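SspB protein (Streptomyces clavuligerus, PDB 6JUF) probably acts as a metal-dependent DNase in the SspABCD-SspE system, a bacterial defence against phages that senses phosphorothioate-modified DNA. Local coordinates at residues P22-G25 with W26-A30; K29-M32 with Q33-N37; W63-F67 with K68-E72; E331-A334 with R335-K339. All coordinates share one frame; numbering follows the deposited sequence.

Contact 1 of 4, residues P22-G25 with W26-A30; sequences PRFG and WLHKA
Arg23 lays its side chain across the indole of Trp26 where helix 24-34 begins, and its guanidinium plane lies only 15° from the ring plane. Arg23 NE is 3.4 Å from Trp26 CZ2. Nearer the backbone, Arg23 CD makes a CH-pi contact 3.8 Å from the centroid of the five-membered ring of Trp26. The charged end is satisfied elsewhere, since Arg23 NH1 forms a salt bridge with Glu105 of the second subunit. The main-chain donors from Trp26 to Lys29 bond back about one turn. Arg23 holds the N-cap position, and its O accepts Leu27 N at 3.3 Å, while a weak bond reaches the same oxygen from Trp26 N. His28 N to Phe24 O is short and nearly straight, 2.9 Å with an angle of 173° at the hydrogen, and Lys29 N is bonded to Gly25 O. His28 CB sits over the face of the Phe24 ring, 4.1 Å from its centroid; the imidazole is displaced along the phenyl plane, their centroids 5.5 Å apart. Lys29 NZ bonds to Leu50 O. The Trp26 side chain is about 8 Å from that of Glu18, a magnesium ligand of this protein, though this chain holds no magnesium. The start of the helix lies against helix 57-66, where Trp26 touches Ala59 and Ala30 touches Ser64, while Tyr103 of the second subunit packs on Phe24, His28 and Lys29.

Contact 2 of 4, residues K29-M32 with Q33-N37; sequences KAYM and QVQSN
With CG of Tyr31 opposite the backbone N (chi1 175°), the phenol runs along the helix toward the residue one turn later, Gln35. Gln35 answers with an unusual chi1 of -126°, away from the staggered positions, and a chain extended beyond CG that carries its amide obliquely against the ring, near CZ and OH. Gln35 CD lies 3.7 Å from Tyr31 CZ. Tyr31 OH and Gln35 NE2 are 3.3 Å apart, but the angle is too poor for a hydrogen bond; the hydroxyl is bonded instead to Asp96 OD2. Beneath this pair the helix here is held by the backbone. Val34 N meets Ala30 O at 2.9 Å in a nearly straight bond, whereas Gln35 N to Tyr31 O is longer, 3.2 Å, and bent to 139°. Gln33 N reaches Lys29 O, and Gln33 CG rests 3.4 Å from the same Lys29 O. Val34 CG1 similarly lies against Ala30 O. The bonding therefore becomes less straight from Val34 to Gln35, while the Tyr31-Gln35 pair is held by van der Waals packing of an amide against a phenol, its hydroxyl spent on Asp96, which probably limits how it can turn.

Contact 3 of 4, residues W63-F67 with K68-E72; sequences WSRAF and KLTRE
Arg65 and Glu72 form a salt bridge across the turn that joins helix 57-66 to strand 70-74, with Arg65 NH1 2.8 Å from Glu72 OE2. The carboxylate oxygen lies in the guanidinium plane, at its edge, but the arginine meets OE2 from above the carboxylate plane; the two planes stand 85° apart. A bend at chi3 (76°) folds the Arg65 chain so that its CD also lies 3.3 Å from Glu72 OE2. That oxygen is shared with Arg61 NE, a second salt bridge, and the Arg65 guanidinium makes a cation-pi contact with Trp127. The backbone that brings these side chains together is a Schellman motif: Leu69 N bonds to Ser64 O at 2.8 Å, Lys68 N bonds to Arg65 O at 3.0 Å, and Lys68 takes positive phi (68°). Ser64 O also accepts Thr70 N, whose approach is well above the carbonyl plane. Leu69 CD1 packs 3.8 Å from Phe67 CB. Further out, a water donates to Ala66 O and accepts from Lys68 NZ, which is also bonded to Trp116 O and Ser119 O. The turn is buried between helices: Phe67 and Leu69 touch Leu27 of helix 24-34, Phe67 also meets Leu113 and Leu117 of helix 107-118, and backbone bonds pair Leu69 with Thr88 and Arg71 with Tyr86, bringing strand 70-74 against the antiparallel strand 83-87.

Contact 4 of 4, residues E331-A334 with R335-K339; sequences EDWA and RRYPK
The C-terminal end of the short helix 330-336 carries this contact, in which Trp333 and Tyr337 pack one turn apart as the chain leaves helical geometry. Tyr337 CE2 comes over one face of the indole, offset toward its rim, and is 3.3 Å from Trp333 CZ2. The ring planes are inclined at 45°, with 4.7 Å between the centroids of the tyrosine and the six-membered ring, an oblique pairing. Trp333 has CG opposite its backbone N (chi1 -163°), which swings the indole along the helix toward Tyr337. The Arg336 guanidinium turns one face to Trp333 CE3, and Arg336 NH1 approaches Trp333 CZ3 obliquely at 3.5 Å, with guanidinium and indole planes strongly inclined at 61°. On another flank, Asp332 OD1 and Arg335 NH2 make a salt bridge of 2.7 Å. The Arg335 chain bends at chi3, and one guanidinium face lies over the backbone around Glu331 O and Asp332 CA. The main chain holds the turn through Tyr337 N to Trp333 O at 2.8 Å, Arg336 N to Asp332 O at 3.2 Å and Arg335 N to Glu331 O. Beyond these, Pro338 has no amide hydrogen to give to Ala334 O, but its CA makes a CA-H...O contact of 3.3 Å with that oxygen. The aromatic pair is the inward side of an otherwise largely exposed helix: Trp333 NE1 is bonded to Pro87 O at the end of strand 83-87, Tyr337 also packs on Pro87, and Tyr337 OH reaches Gln35 O near the C-terminal end of helix 24-34.

In the fold
Contacts 1 and 3 are buried, contact 2 is partly buried and contact 4 lies at the surface. Contacts 1 and 2 share helix 24-34, as its start and its end, with Lys29 and Ala30 common to both. Contact 3 packs against this helix along both contacts, meeting contact 2 also through Thr70 on Val34. Contact 4 touches contact 2 alone, through a probable hydrogen bond and the packing of Trp333 on Tyr31 and Gln35. The chemistry differs accordingly: the salt bridge of contact 3 is buried, that of contact 4 joins outward-facing residues, contact 1 sends its arginine to the second subunit, and contact 2 has no salt bridge between its segments.

Contact 1 of 4, residues P22-G25 with W26-A30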
loop_
_atom_site.group_PDB
_atom_site.type_symbol
_atom_site.label_atom_id
_atom_site.label_comp_id
_atom_site.label_asym_id
_atom_site.label_seq_id
_atom_site.Cartn_x
_atom_site.Cartn_y
_atom_site.Cartn_z
ATOM N N PRO B 22 9.933 -3.403 2.925
ATOM C CA PRO B 22 9.865 -2.455 1.792
ATOM C C PRO B 22 8.729 -1.430 1.948
ATOM O O PRO B 22 7.695 -1.738 2.527
ATOM C CB PRO B 22 9.599 -3.379 0.570
ATOM C CG PRO B 22 10.118 -4.728 1.014
ATOM C CD PRO B 22 9.866 -4.808 2.482
ATOM N N ARG B 23 8.912 -0.249 1.418
ATOM C CA ARG B 23 7.881 0.755 1.350
ATOM C C ARG B 23 7.729 1.247 -0.082
ATOM O O ARG B 23 8.743 1.372 -0.797
ATOM C CB ARG B 23 8.327 1.992 2.174
ATOM C CG ARG B 23 8.734 1.694 3.618
ATOM C CD ARG B 23 8.787 2.967 4.468
ATOM N NE ARG B 23 9.496 2.667 5.705
ATOM C CZ ARG B 23 9.711 3.555 6.661
ATOM N NH1 ARG B 23 9.310 4.827 6.462
ATOM N NH2 ARG B 23 10.396 3.219 7.758
ATOM N N PHE B 24 6.482 1.526 -0.512
ATOM C CA PHE B 24 6.317 2.009 -1.857
ATOM C C PHE B 24 7.111 3.325 -2.116
ATOM O O PHE B 24 7.793 3.479 -3.118
ATOM C CB PHE B 24 4.833 2.259 -2.212
ATOM C CG PHE B 24 4.664 3.050 -3.463
ATOM C CD1 PHE B 24 4.968 2.479 -4.712
ATOM C CD2 PHE B 24 4.342 4.419 -3.416
ATOM C CE1 PHE B 24 4.926 3.251 -5.879
ATOM C CE2 PHE B 24 4.260 5.159 -4.598
ATOM C CZ PHE B 24 4.564 4.577 -5.827
ATOM N N GLY B 25 6.947 4.257 -1.145
ATOM C CA GLY B 25 7.625 5.576 -1.256
ATOM C C GLY B 25 9.118 5.408 -1.490
ATOM O O GLY B 25 9.714 6.173 -2.263
ATOM N N TRP B 26 9.712 4.382 -0.866
ATOM C CA TRP B 26 11.159 4.152 -1.056
ATOM C C TRP B 26 11.491 3.692 -2.463
ATOM O O TRP B 26 12.505 4.148 -3.052
ATOM C CB TRP B 26 11.647 3.123 -0.061
ATOM C CG TRP B 26 11.750 3.659 1.340
ATOM C CD1 TRP B 26 11.388 4.893 1.813
ATOM C CD2 TRP B 26 12.322 2.928 2.503
ATOM N NE1 TRP B 26 11.660 4.998 3.196
ATOM C CE2 TRP B 26 12.194 3.821 3.651
ATOM C CE3 TRP B 26 12.832 1.658 2.686
ATOM C CZ2 TRP B 26 12.684 3.481 4.911
ATOM C CZ3 TRP B 26 13.278 1.305 3.975
ATOM C CH2 TRP B 26 13.191 2.181 5.057
ATOM N N LEU B 27 10.669 2.790 -3.039
ATOM C CA LEU B 27 10.972 2.282 -4.390
ATOM C C LEU B 27 10.818 3.458 -5.394
ATOM O O LEU B 27 11.598 3.662 -6.277
ATOM C CB LEU B 27 10.024 1.176 -4.748
ATOM C CG LEU B 27 10.116 -0.037 -3.827
ATOM C CD1 LEU B 27 9.147 -1.091 -4.370
ATOM C CD2 LEU B 27 11.579 -0.556 -3.685
ATOM N N HIS B 28 9.733 4.186 -5.212
ATOM C CA HIS B 28 9.400 5.301 -6.125
ATOM C C HIS B 28 10.398 6.439 -6.149
ATOM O O HIS B 28 10.933 6.810 -7.230
ATOM C CB HIS B 28 7.995 5.815 -5.779
ATOM C CG HIS B 28 7.570 7.040 -6.543
ATOM N ND1 HIS B 28 7.147 6.980 -7.833
ATOM C CD2 HIS B 28 7.453 8.373 -6.142
ATOM C CE1 HIS B 28 6.798 8.244 -8.249
ATOM N NE2 HIS B 28 6.966 9.097 -7.209
ATOM N N LYS B 29 10.679 6.932 -4.945
ATOM C CA LYS B 29 11.673 8.051 -4.825
ATOM C C LYS B 29 13.087 7.614 -5.169
ATOM O O LYS B 29 13.808 8.427 -5.744
ATOM C CB LYS B 29 11.677 8.644 -3.429
ATOM C CG LYS B 29 10.384 9.369 -3.159
ATOM C CD LYS B 29 10.370 10.164 -1.871
ATOM C CE LYS B 29 10.241 9.289 -0.645
ATOM N NZ LYS B 29 10.844 9.970 0.529
ATOM N N ALA B 30 13.479 6.367 -4.860
ATOM C CA ALA B 30 14.795 5.871 -5.304
ATOM C C ALA B 30 14.906 5.931 -6.850
ATOM O O ALA B 30 15.891 6.445 -7.387
ATOM C CB ALA B 30 15.083 4.480 -4.739
#

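Contact 2 of 4, residues K29-M32 with Q33-N37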
loop_
_atom_site.group_PDB
_atom_site.type_symbol
_atom_site.label_atom_id
_atom_site.label_comp_id
_atom_site.label_asym_id
_atom_site.label_seq_id
_atom_site.Cartn_x
_atom_site.Cartn_y
_atom_site.Cartn_z
ATOM N N LYS B 29 10.679 6.932 -4.945
ATOM C CA LYS B 29 11.673 8.051 -4.825
ATOM C C LYS B 29 13.087 7.614 -5.169
ATOM O O LYS B 29 13.808 8.427 -5.744
ATOM C CB LYS B 29 11.677 8.644 -3.429
ATOM C CG LYS B 29 10.384 9.369 -3.159
ATOM C CD LYS B 29 10.370 10.164 -1.871
ATOM C CE LYS B 29 10.241 9.289 -0.645
ATOM N NZ LYS B 29 10.844 9.970 0.529
ATOM N N ALA B 30 13.479 6.367 -4.860
ATOM C CA ALA B 30 14.795 5.871 -5.304
ATOM C C ALA B 30 14.906 5.931 -6.850
ATOM O O ALA B 30 15.891 6.445 -7.387
ATOM C CB ALA B 30 15.083 4.480 -4.739
ATOM N N TYR B 31 13.878 5.443 -7.548
ATOM C CA TYR B 31 13.871 5.455 -9.010
ATOM C C TYR B 31 14.065 6.859 -9.553
ATOM O O TYR B 31 14.867 7.116 -10.425
ATOM C CB TYR B 31 12.599 4.813 -9.557
ATOM C CG TYR B 31 12.554 4.946 -11.099
ATOM C CD1 TYR B 31 13.389 4.245 -11.921
ATOM C CD2 TYR B 31 11.645 5.856 -11.692
ATOM C CE1 TYR B 31 13.388 4.391 -13.302
ATOM C CE2 TYR B 31 11.646 6.018 -13.116
ATOM C CZ TYR B 31 12.492 5.269 -13.900
ATOM O OH TYR B 31 12.441 5.416 -15.247
ATOM N N MET B 32 13.281 7.771 -9.005
ATOM C CA MET B 32 13.217 9.161 -9.521
ATOM C C MET B 32 14.582 9.854 -9.342
ATOM O O MET B 32 15.050 10.622 -10.177
ATOM C CB MET B 32 12.107 9.990 -8.862
ATOM C CG MET B 32 10.656 9.626 -9.196
ATOM S SD MET B 32 10.367 9.410 -10.976
ATOM C CE MET B 32 10.540 11.128 -11.509
ATOM N N GLN B 33 15.217 9.571 -8.214
ATOM C CA GLN B 33 16.551 10.137 -7.897
ATOM C C GLN B 33 17.735 9.495 -8.645
ATOM O O GLN B 33 18.559 10.216 -9.213
ATOM C CB GLN B 33 16.815 10.007 -6.389
ATOM C CG GLN B 33 16.056 10.947 -5.484
ATOM C CD GLN B 33 16.779 12.253 -5.297
ATOM O OE1 GLN B 33 17.790 12.304 -4.601
ATOM N NE2 GLN B 33 16.293 13.299 -5.930
ATOM N N VAL B 34 17.810 8.153 -8.695
ATOM C CA VAL B 34 18.931 7.439 -9.325
ATOM C C VAL B 34 18.941 7.638 -10.836
ATOM O O VAL B 34 19.938 7.403 -11.462
ATOM C CB VAL B 34 18.945 5.935 -8.922
ATOM C CG1 VAL B 34 17.872 5.154 -9.656
ATOM C CG2 VAL B 34 20.317 5.318 -9.170
ATOM N N GLN B 35 17.774 7.986 -11.418
ATOM C CA GLN B 35 17.671 8.151 -12.884
ATOM C C GLN B 35 18.715 9.201 -13.387
ATOM O O GLN B 35 19.379 9.013 -14.414
ATOM C CB GLN B 35 16.263 8.567 -13.238
ATOM C CG GLN B 35 15.627 7.665 -14.265
ATOM C CD GLN B 35 14.383 8.286 -14.894
ATOM O OE1 GLN B 35 13.616 8.965 -14.212
ATOM N NE2 GLN B 35 14.165 8.023 -16.195
ATOM N N SER B 36 18.892 10.232 -12.566
ATOM C CA SER B 36 19.877 11.279 -12.915
ATOM C C SER B 36 21.102 11.364 -12.037
ATOM O O SER B 36 22.062 11.968 -12.430
ATOM C CB SER B 36 19.294 12.656 -13.035
ATOM O OG SER B 36 18.710 13.000 -11.832
ATOM N N ASN B 37 21.067 10.744 -10.847
ATOM C CA ASN B 37 22.168 10.883 -9.883
ATOM C C ASN B 37 22.691 9.533 -9.380
ATOM O O ASN B 37 22.037 8.922 -8.480
ATOM C CB ASN B 37 21.673 11.666 -8.684
ATOM C CG ASN B 37 22.805 12.050 -7.711
ATOM O OD1 ASN B 37 22.527 12.637 -6.669
ATOM N ND2 ASN B 37 24.048 11.761 -8.038
#

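Contact 3 of 4, residues W63-F67 with K68-E72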
loop_
_atom_site.group_PDB
_atom_site.type_symbol
_atom_site.label_atom_id
_atom_site.label_comp_id
_atom_site.label_asym_id
_atom_site.label_seq_id
_atom_site.Cartn_x
_atom_site.Cartn_y
_atom_site.Cartn_z
ATOM N N TRP B 63 16.924 -2.000 -0.887
ATOM C CA TRP B 63 15.651 -2.502 -1.431
ATOM C C TRP B 63 15.634 -2.293 -2.930
ATOM O O TRP B 63 15.145 -3.145 -3.678
ATOM C CB TRP B 63 14.408 -1.946 -0.747
ATOM C CG TRP B 63 14.159 -2.600 0.559
ATOM C CD1 TRP B 63 14.065 -2.003 1.807
ATOM C CD2 TRP B 63 13.923 -4.040 0.774
ATOM N NE1 TRP B 63 13.824 -2.981 2.797
ATOM C CE2 TRP B 63 13.717 -4.214 2.224
ATOM C CE3 TRP B 63 13.826 -5.164 -0.073
ATOM C CZ2 TRP B 63 13.483 -5.474 2.791
ATOM C CZ3 TRP B 63 13.581 -6.424 0.522
ATOM C CH2 TRP B 63 13.417 -6.562 1.905
ATOM N N SER B 64 16.134 -1.151 -3.401
ATOM C CA SER B 64 16.182 -0.959 -4.880
ATOM C C SER B 64 17.056 -2.017 -5.571
ATOM O O SER B 64 16.633 -2.536 -6.607
ATOM C CB SER B 64 16.776 0.401 -5.197
ATOM O OG SER B 64 15.740 1.346 -5.049
ATOM N N ARG B 65 18.245 -2.338 -5.014
ATOM C CA ARG B 65 19.134 -3.368 -5.576
ATOM C C ARG B 65 18.429 -4.739 -5.497
ATOM O O ARG B 65 18.448 -5.526 -6.431
ATOM C CB ARG B 65 20.426 -3.338 -4.769
ATOM C CG ARG B 65 21.706 -4.003 -5.286
ATOM C CD ARG B 65 22.863 -3.482 -4.410
ATOM N NE ARG B 65 23.029 -4.042 -3.004
ATOM C CZ ARG B 65 23.353 -3.355 -1.876
ATOM N NH1 ARG B 65 23.496 -2.022 -1.883
ATOM N NH2 ARG B 65 23.486 -3.970 -0.723
ATOM N N ALA B 66 17.818 -4.988 -4.340
ATOM C CA ALA B 66 17.253 -6.365 -4.057
ATOM C C ALA B 66 16.081 -6.662 -4.967
ATOM O O ALA B 66 15.834 -7.795 -5.381
ATOM C CB ALA B 66 16.815 -6.437 -2.578
ATOM N N PHE B 67 15.321 -5.622 -5.278
ATOM C CA PHE B 67 14.143 -5.805 -6.188
ATOM C C PHE B 67 14.586 -5.717 -7.662
ATOM O O PHE B 67 13.741 -5.767 -8.560
ATOM C CB PHE B 67 13.011 -4.780 -5.902
ATOM C CG PHE B 67 12.158 -5.161 -4.715
ATOM C CD1 PHE B 67 11.379 -6.327 -4.753
ATOM C CD2 PHE B 67 12.159 -4.383 -3.572
ATOM C CE1 PHE B 67 10.595 -6.670 -3.659
ATOM C CE2 PHE B 67 11.413 -4.728 -2.474
ATOM C CZ PHE B 67 10.622 -5.887 -2.485
ATOM N N LYS B 68 15.888 -5.634 -7.914
ATOM C CA LYS B 68 16.428 -5.606 -9.296
ATOM C C LYS B 68 16.046 -4.331 -10.013
ATOM O O LYS B 68 15.899 -4.291 -11.257
ATOM C CB LYS B 68 16.079 -6.879 -10.108
ATOM C CG LYS B 68 16.288 -8.209 -9.378
ATOM C CD LYS B 68 17.666 -8.461 -8.816
ATOM C CE LYS B 68 17.990 -9.953 -8.633
ATOM N NZ LYS B 68 16.999 -10.642 -7.772
ATOM N N LEU B 69 15.870 -3.264 -9.227
ATOM C CA LEU B 69 15.496 -1.956 -9.748
ATOM C C LEU B 69 16.719 -1.090 -9.955
ATOM O O LEU B 69 16.670 -0.102 -10.698
ATOM C CB LEU B 69 14.496 -1.255 -8.796
ATOM C CG LEU B 69 13.171 -2.034 -8.615
ATOM C CD1 LEU B 69 12.395 -1.416 -7.464
ATOM C CD2 LEU B 69 12.252 -1.999 -9.834
ATOM N N THR B 70 17.825 -1.443 -9.289
ATOM C CA THR B 70 19.120 -0.834 -9.586
ATOM C C THR B 70 20.164 -1.908 -9.631
ATOM O O THR B 70 19.924 -3.031 -9.147
ATOM C CB THR B 70 19.585 0.117 -8.480
ATOM O OG1 THR B 70 19.600 -0.595 -7.206
ATOM C CG2 THR B 70 18.670 1.358 -8.376
ATOM N N ARG B 71 21.287 -1.551 -10.301
ATOM C CA ARG B 71 22.530 -2.307 -10.190
ATOM C C ARG B 71 23.551 -1.329 -9.618
ATOM O O ARG B 71 23.388 -0.108 -9.779
ATOM C CB ARG B 71 23.016 -2.829 -11.561
ATOM C CG ARG B 71 22.407 -4.144 -12.086
ATOM C CD ARG B 71 23.471 -5.217 -11.683
ATOM N NE ARG B 71 23.287 -6.254 -12.574
ATOM C CZ ARG B 71 23.698 -7.482 -12.475
ATOM N NH1 ARG B 71 24.445 -7.858 -11.440
ATOM N NH2 ARG B 71 23.338 -8.298 -13.457
ATOM N N GLU B 72 24.609 -1.824 -9.000
ATOM C CA GLU B 72 25.634 -0.968 -8.483
ATOM C C GLU B 72 26.996 -1.343 -9.128
ATOM O O GLU B 72 27.275 -2.510 -9.462
ATOM C CB GLU B 72 25.712 -1.053 -6.930
ATOM C CG GLU B 72 24.437 -0.584 -6.241
ATOM C CD GLU B 72 24.603 -0.501 -4.753
ATOM O OE1 GLU B 72 25.716 -0.705 -4.215
ATOM O OE2 GLU B 72 23.574 -0.273 -4.096
HETATM O O HOH W 1 17.244 -9.953 -4.977
#

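Contact 4 of 4, residues E331-A334 with R335-K339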
loop_
_atom_site.group_PDB
_atom_site.type_symbol
_atom_site.label_atom_id
_atom_site.label_comp_id
_atom_site.label_asym_id
_atom_site.label_seq_id
_atom_site.Cartn_x
_atom_site.Cartn_y
_atom_site.Cartn_z
ATOM N N GLU B 331 18.519 -1.850 -25.349
ATOM C CA GLU B 331 19.779 -1.417 -25.955
ATOM C C GLU B 331 19.952 0.081 -25.751
ATOM O O GLU B 331 21.052 0.569 -25.520
ATOM C CB GLU B 331 19.765 -1.745 -27.474
ATOM C CG GLU B 331 19.826 -3.219 -27.904
ATOM C CD GLU B 331 18.626 -4.108 -27.494
ATOM O OE1 GLU B 331 18.840 -5.352 -27.375
ATOM O OE2 GLU B 331 17.459 -3.630 -27.280
ATOM N N ASP B 332 18.869 0.829 -25.914
ATOM C CA ASP B 332 18.832 2.262 -25.721
ATOM C C ASP B 332 19.179 2.586 -24.296
ATOM O O ASP B 332 19.996 3.476 -24.013
ATOM C CB ASP B 332 17.439 2.829 -25.922
ATOM C CG ASP B 332 16.953 2.803 -27.356
ATOM O OD1 ASP B 332 17.745 2.838 -28.314
ATOM O OD2 ASP B 332 15.684 2.797 -27.492
ATOM N N TRP B 333 18.559 1.831 -23.385
ATOM C CA TRP B 333 18.863 2.004 -21.965
ATOM C C TRP B 333 20.300 1.661 -21.594
ATOM O O TRP B 333 20.910 2.400 -20.754
ATOM C CB TRP B 333 17.842 1.161 -21.180
ATOM C CG TRP B 333 17.731 1.522 -19.732
ATOM C CD1 TRP B 333 18.253 0.850 -18.641
ATOM C CD2 TRP B 333 17.021 2.666 -19.193
ATOM N NE1 TRP B 333 17.938 1.524 -17.455
ATOM C CE2 TRP B 333 17.191 2.631 -17.733
ATOM C CE3 TRP B 333 16.299 3.728 -19.773
ATOM C CZ2 TRP B 333 16.633 3.607 -16.915
ATOM C CZ3 TRP B 333 15.756 4.721 -18.957
ATOM C CH2 TRP B 333 15.912 4.680 -17.540
ATOM N N ALA B 334 20.851 0.602 -22.171
ATOM C CA ALA B 334 22.218 0.182 -21.950
ATOM C C ALA B 334 23.202 1.275 -22.364
ATOM O O ALA B 334 24.190 1.499 -21.697
ATOM C CB ALA B 334 22.463 -1.125 -22.694
ATOM N N ARG B 335 22.920 1.961 -23.455
ATOM C CA ARG B 335 23.802 3.021 -23.960
ATOM C C ARG B 335 23.746 4.206 -23.008
ATOM O O ARG B 335 24.762 4.860 -22.718
ATOM C CB ARG B 335 23.347 3.439 -25.360
ATOM C CG ARG B 335 23.802 2.472 -26.456
ATOM C CD ARG B 335 23.766 3.108 -27.837
ATOM N NE ARG B 335 22.395 3.444 -28.187
ATOM C CZ ARG B 335 21.546 2.614 -28.787
ATOM N NH1 ARG B 335 21.915 1.385 -29.154
ATOM N NH2 ARG B 335 20.327 3.029 -29.040
ATOM N N ARG B 336 22.553 4.501 -22.483
ATOM C CA ARG B 336 22.430 5.519 -21.452
ATOM C C ARG B 336 23.118 5.147 -20.125
ATOM O O ARG B 336 23.817 6.015 -19.560
ATOM C CB ARG B 336 20.986 5.936 -21.203
ATOM C CG ARG B 336 20.778 7.194 -20.388
ATOM C CD ARG B 336 19.301 7.731 -20.467
ATOM N NE ARG B 336 18.648 7.266 -21.712
ATOM C CZ ARG B 336 17.335 7.105 -21.929
ATOM N NH1 ARG B 336 16.428 7.449 -21.008
ATOM N NH2 ARG B 336 16.921 6.624 -23.102
ATOM N N TYR B 337 23.015 3.884 -19.704
ATOM C CA TYR B 337 23.652 3.408 -18.476
ATOM C C TYR B 337 24.587 2.243 -18.682
ATOM O O TYR B 337 24.248 1.133 -18.368
ATOM C CB TYR B 337 22.538 2.996 -17.483
ATOM C CG TYR B 337 21.584 4.090 -17.178
ATOM C CD1 TYR B 337 21.890 5.050 -16.229
ATOM C CD2 TYR B 337 20.348 4.187 -17.851
ATOM C CE1 TYR B 337 21.006 6.064 -15.900
ATOM C CE2 TYR B 337 19.455 5.193 -17.541
ATOM C CZ TYR B 337 19.782 6.143 -16.570
ATOM O OH TYR B 337 18.905 7.159 -16.249
ATOM N N PRO B 338 25.817 2.514 -19.206
ATOM C CA PRO B 338 26.696 1.400 -19.585
ATOM C C PRO B 338 27.204 0.590 -18.394
ATOM O O PRO B 338 27.633 -0.546 -18.531
ATOM C CB PRO B 338 27.838 2.090 -20.305
ATOM C CG PRO B 338 27.804 3.490 -19.867
ATOM C CD PRO B 338 26.347 3.838 -19.614
ATOM N N LYS B 339 27.082 1.220 -17.218
ATOM C CA LYS B 339 27.475 0.519 -15.941
ATOM C C LYS B 339 26.622 -0.676 -15.516
ATOM O O LYS B 339 27.133 -1.608 -14.879
ATOM C CB LYS B 339 27.742 1.452 -14.785
ATOM C CG LYS B 339 29.184 1.977 -14.826
ATOM C CD LYS B 339 29.298 3.437 -14.633
ATOM C CE LYS B 339 30.670 3.876 -15.184
ATOM N NZ LYS B 339 31.832 3.116 -14.641
#